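Local coordinates for protein C-domain type II peptide synthetase (Streptomyces globisporus, PDB 4ZNM) that is a type II condensation-domain protein of the peptide synthetase kind, built from mixed beta sheets packed with helices, at residues A223-L228 with D288-T293; I406-L411 with G427-R432. One frame throughout, in Å; residues are numbered along the deposited sequence.

Contact 1: residues A223-L228 with D288-T293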
# COMPACT_ATOMS: atom_id res chain seq x y z
N ALA A 223 -23.10 2.69 11.87
CA ALA A 223 -21.67 2.74 12.01
C ALA A 223 -21.10 4.03 11.38
O ALA A 223 -21.59 4.51 10.35
CB ALA A 223 -21.03 1.54 11.40
N ARG A 224 -20.04 4.53 12.00
CA ARG A 224 -19.29 5.65 11.47
C ARG A 224 -17.82 5.28 11.60
O ARG A 224 -17.37 4.96 12.69
CB ARG A 224 -19.60 6.94 12.22
CG ARG A 224 -21.07 7.39 12.17
CD ARG A 224 -21.40 8.09 10.86
NE ARG A 224 -22.72 8.71 10.87
CZ ARG A 224 -23.87 8.04 10.78
NH1 ARG A 224 -23.88 6.71 10.69
NH2 ARG A 224 -25.02 8.70 10.79
N ILE A 225 -17.08 5.30 10.49
CA ILE A 225 -15.63 5.14 10.55
C ILE A 225 -15.09 6.11 11.60
O ILE A 225 -15.47 7.26 11.63
CB ILE A 225 -14.95 5.37 9.20
CG1 ILE A 225 -15.31 4.23 8.23
CG2 ILE A 225 -13.45 5.40 9.37
CD1 ILE A 225 -14.98 4.54 6.76
N ILE A 226 -14.17 5.64 12.44
CA ILE A 226 -13.64 6.46 13.52
C ILE A 226 -12.70 7.52 12.92
O ILE A 226 -11.84 7.22 12.07
CB ILE A 226 -12.94 5.57 14.59
CG1 ILE A 226 -12.65 6.35 15.86
CG2 ILE A 226 -11.66 5.04 14.09
CD1 ILE A 226 -12.83 5.49 17.09
N GLY A 227 -12.90 8.76 13.36
CA GLY A 227 -12.06 9.88 12.96
C GLY A 227 -10.98 10.23 13.96
O GLY A 227 -11.17 10.09 15.17
N LEU A 228 -9.82 10.64 13.45
CA LEU A 228 -8.74 11.19 14.29
C LEU A 228 -8.78 12.71 14.26
O LEU A 228 -8.84 13.32 13.19
CB LEU A 228 -7.38 10.72 13.78
CG LEU A 228 -7.14 9.22 13.77
CD1 LEU A 228 -5.75 8.97 13.20
CD2 LEU A 228 -7.29 8.65 15.18
N ASP A 288 -17.40 0.87 20.19
CA ASP A 288 -17.89 0.47 18.88
C ASP A 288 -16.96 1.09 17.86
O ASP A 288 -17.03 2.30 17.59
CB ASP A 288 -19.36 0.92 18.68
CG ASP A 288 -19.81 0.86 17.22
OD1 ASP A 288 -19.31 0.01 16.46
OD2 ASP A 288 -20.65 1.70 16.82
N ILE A 289 -16.09 0.27 17.28
CA ILE A 289 -14.96 0.77 16.52
C ILE A 289 -14.99 0.29 15.08
O ILE A 289 -14.88 -0.92 14.81
CB ILE A 289 -13.65 0.37 17.22
CG1 ILE A 289 -13.55 1.11 18.56
CG2 ILE A 289 -12.46 0.68 16.33
CD1 ILE A 289 -12.24 0.90 19.26
N THR A 290 -15.10 1.23 14.16
CA THR A 290 -15.03 0.89 12.76
C THR A 290 -13.79 1.54 12.13
O THR A 290 -13.68 2.77 12.08
CB THR A 290 -16.30 1.34 11.98
OG1 THR A 290 -17.46 0.72 12.53
CG2 THR A 290 -16.18 0.96 10.53
N VAL A 291 -12.91 0.70 11.61
CA VAL A 291 -11.64 1.13 10.99
C VAL A 291 -11.49 0.38 9.68
O VAL A 291 -11.63 -0.83 9.63
CB VAL A 291 -10.43 0.88 11.91
CG1 VAL A 291 -9.10 1.25 11.19
CG2 VAL A 291 -10.56 1.69 13.17
N PRO A 292 -11.21 1.10 8.60
CA PRO A 292 -11.04 0.42 7.33
C PRO A 292 -9.64 -0.15 7.19
O PRO A 292 -8.67 0.37 7.77
CB PRO A 292 -11.26 1.53 6.28
CG PRO A 292 -10.96 2.78 6.99
CD PRO A 292 -11.25 2.57 8.43
N THR A 293 -9.56 -1.24 6.44
CA THR A 293 -8.28 -1.75 5.97
C THR A 293 -8.35 -1.67 4.47
O THR A 293 -9.40 -1.31 3.92
CB THR A 293 -8.03 -3.21 6.46
OG1 THR A 293 -6.65 -3.56 6.26
CG2 THR A 293 -8.90 -4.21 5.70
O HOH W 1 -16.42 3.68 14.88
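Ala-223 meets Thr-290 at the start of the contact, its CB lying 3.8 Å from Thr-290 OG1. Arg-224 points its CB away from strand 288-295, and NH1 turns back to donate to the carbonyl of Ala-223. Arg-224 O lies 3.8 Å from Thr-290 CB. A water donates to Arg-224 O at 2.7 Å. The same water donates to Asp-288 O and accepts from Thr-290 N, so one molecule ties three backbone groups. Ile-225 brings its CA 3.4 Å from Thr-290 O in a CA-H...O contact. With CG1 beside the backbone N (chi1 -69°), Ile-225 CG2 is left anti to that N and reaches Pro-292 CD at 3.7 Å, with the two side chains at about a right angle. Ile-226 makes the direct backbone bond: N donates to Thr-290 O over 2.9 Å, with an N-H...O angle of 165°. Its CG2 packs 3.6 Å from Val-291 CG2, and helix 268-284 adds Leu-280 beside both residues. Thr-290 thus has its backbone O engaged directly and its N through water. No beta bridge forms, so segment 223-228 is docked on strand 288-295 mainly at this residue and by apolar packing, and does not extend its sheet.

Contact 2: residues I406-L411 with G427-R432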
# COMPACT_ATOMS: atom_id res chain seq x y z
N ILE A 406 -1.14 10.57 0.29
CA ILE A 406 -2.36 9.99 0.85
C ILE A 406 -3.51 10.96 0.55
O ILE A 406 -3.49 12.09 1.04
CB ILE A 406 -2.24 9.76 2.37
CG1 ILE A 406 -1.21 8.70 2.66
CG2 ILE A 406 -3.62 9.29 2.96
CD1 ILE A 406 -0.90 8.58 4.16
N PRO A 407 -4.49 10.53 -0.27
CA PRO A 407 -5.51 11.47 -0.77
C PRO A 407 -6.16 12.29 0.34
O PRO A 407 -6.28 13.52 0.19
CB PRO A 407 -6.53 10.54 -1.46
CG PRO A 407 -5.68 9.41 -1.96
CD PRO A 407 -4.64 9.20 -0.88
N ASP A 408 -6.56 11.64 1.43
CA ASP A 408 -7.24 12.37 2.52
C ASP A 408 -7.40 11.49 3.74
O ASP A 408 -8.45 10.93 3.98
CB ASP A 408 -8.62 12.88 2.03
CG ASP A 408 -9.21 14.00 2.92
OD1 ASP A 408 -8.76 14.21 4.06
OD2 ASP A 408 -10.17 14.67 2.46
N GLY A 409 -6.34 11.39 4.52
CA GLY A 409 -6.39 10.62 5.75
C GLY A 409 -5.04 10.19 6.28
O GLY A 409 -3.99 10.69 5.86
N VAL A 410 -5.10 9.29 7.24
CA VAL A 410 -3.90 8.74 7.90
C VAL A 410 -3.79 7.29 7.46
O VAL A 410 -4.81 6.59 7.40
CB VAL A 410 -4.01 8.86 9.42
CG1 VAL A 410 -2.86 8.19 10.11
CG2 VAL A 410 -4.09 10.32 9.82
N LEU A 411 -2.59 6.85 7.12
CA LEU A 411 -2.45 5.49 6.67
C LEU A 411 -1.34 4.76 7.44
O LEU A 411 -0.19 5.22 7.49
CB LEU A 411 -2.17 5.44 5.19
CG LEU A 411 -1.87 4.08 4.60
CD1 LEU A 411 -3.08 3.24 4.75
CD2 LEU A 411 -1.50 4.20 3.14
N GLY A 427 1.78 7.30 7.58
CA GLY A 427 1.72 8.45 6.70
C GLY A 427 0.56 9.36 7.08
O GLY A 427 -0.50 8.89 7.52
N TYR A 428 0.74 10.65 6.87
CA TYR A 428 -0.27 11.62 7.25
C TYR A 428 -0.07 12.86 6.40
O TYR A 428 1.01 13.10 5.84
CB TYR A 428 -0.16 11.95 8.73
CG TYR A 428 1.24 12.33 9.10
CD1 TYR A 428 2.18 11.35 9.34
CD2 TYR A 428 1.63 13.66 9.20
CE1 TYR A 428 3.51 11.68 9.67
CE2 TYR A 428 2.96 14.00 9.55
CZ TYR A 428 3.89 12.99 9.79
OH TYR A 428 5.23 13.27 10.12
N ASN A 429 -1.12 13.65 6.30
CA ASN A 429 -1.09 14.88 5.52
C ASN A 429 -0.56 16.02 6.39
O ASN A 429 -1.12 16.31 7.45
CB ASN A 429 -2.45 15.25 4.98
CG ASN A 429 -3.11 14.17 4.12
OD1 ASN A 429 -4.33 14.01 4.14
ND2 ASN A 429 -2.33 13.48 3.32
N THR A 430 0.51 16.66 5.94
CA THR A 430 1.18 17.70 6.72
C THR A 430 0.37 18.99 6.77
O THR A 430 0.62 19.85 7.61
CB THR A 430 2.58 17.97 6.13
OG1 THR A 430 2.48 18.15 4.72
CG2 THR A 430 3.47 16.81 6.38
N ASN A 431 -0.63 19.11 5.90
CA ASN A 431 -1.60 20.20 6.01
C ASN A 431 -2.65 19.95 7.12
O ASN A 431 -3.52 20.79 7.35
CB ASN A 431 -2.31 20.42 4.68
CG ASN A 431 -2.82 19.15 4.08
OD1 ASN A 431 -2.06 18.21 3.90
ND2 ASN A 431 -4.10 19.10 3.75
N ARG A 432 -2.56 18.83 7.83
CA ARG A 432 -3.55 18.49 8.85
C ARG A 432 -2.90 18.06 10.15
O ARG A 432 -3.45 18.29 11.20
CB ARG A 432 -4.46 17.37 8.34
CG ARG A 432 -5.32 17.73 7.11
CD ARG A 432 -6.31 18.91 7.35
NE ARG A 432 -7.35 18.62 8.32
CZ ARG A 432 -8.48 17.99 8.05
NH1 ARG A 432 -8.72 17.56 6.82
NH2 ARG A 432 -9.37 17.78 9.02
O HOH W 2 -3.52 12.89 7.43
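This is a buried contact at the open end of the beta hairpin formed by strands 410-416 and 422-429. The hairpin lies inside a five-strand mixed sheet, with strand 366-373 on one flank and strand 242-249 on the other. Leu-411 and Gly-427 form an antiparallel hydrogen-bonded pair. Leu-411 N donates to Gly-427 O at 2.9 Å, and Gly-427 N donates back to Leu-411 O at 2.9 Å. Val-410 adds a CA-H...O contact to Gly-427 O, and its CG1 comes within 3.6 Å of that same oxygen. Beyond this pair the strands part. Where a direct bond between Asn-429 N and Gly-409 O might follow, a water bridges them: it donates to Gly-409 O and accepts from Asn-429 N.

The side chain of Asn-429 takes over from there. Its CG stands opposite its own carbonyl carbon (chi1 -57°), which swings the amide toward residues 406-409. ND2 donates to Ile-406 O at 2.9 Å, tilted 16° from the carbonyl plane. OD1 receives a weak bond from Gly-409 N at 3.3 Å. Gln-367 gives OD1 a further bond, and Lys-240 NZ gives one to Ile-406 O. With both ends of the amide held, its rotation is fixed. Ile-406 CD1 lies 3.4 Å from Gly-427 C, close over a residue without a side chain. Asp-408 OD1 and Arg-432 NH1 stay 4.3 Å apart, beyond a salt bridge. Asp-408 pairs instead with Arg-234, and Arg-432 NE bonds to Ile-232 O. This is the open end of an antiparallel beta hairpin within the mixed sheet of a condensation domain, a family of the CoA-acyltrans clan, here closed by a water and an asparagine amide.

Both contacts are buried, and both reach the five-strand mixed sheet. Contact 1 lies at its edge, where the segment leading into outermost strand 227-229 meets strand 288-295 of a separate two-strand sheet. Contact 2 lies within the sheet, at the end of the 410-416/422-429 hairpin. The two centres are 16 Å apart, yet Leu-228 CD1 packs 4.0 Å from Val-410 CG2. The chemistry follows the place. Between sheets, contact 1 has a single direct hydrogen bond and apolar packing. Contact 2 has a hydrogen-bonded antiparallel pair with two backbone bonds, and a polar side chain gripping the chain that leads into strand 410-416. A water bridges backbone groups in each.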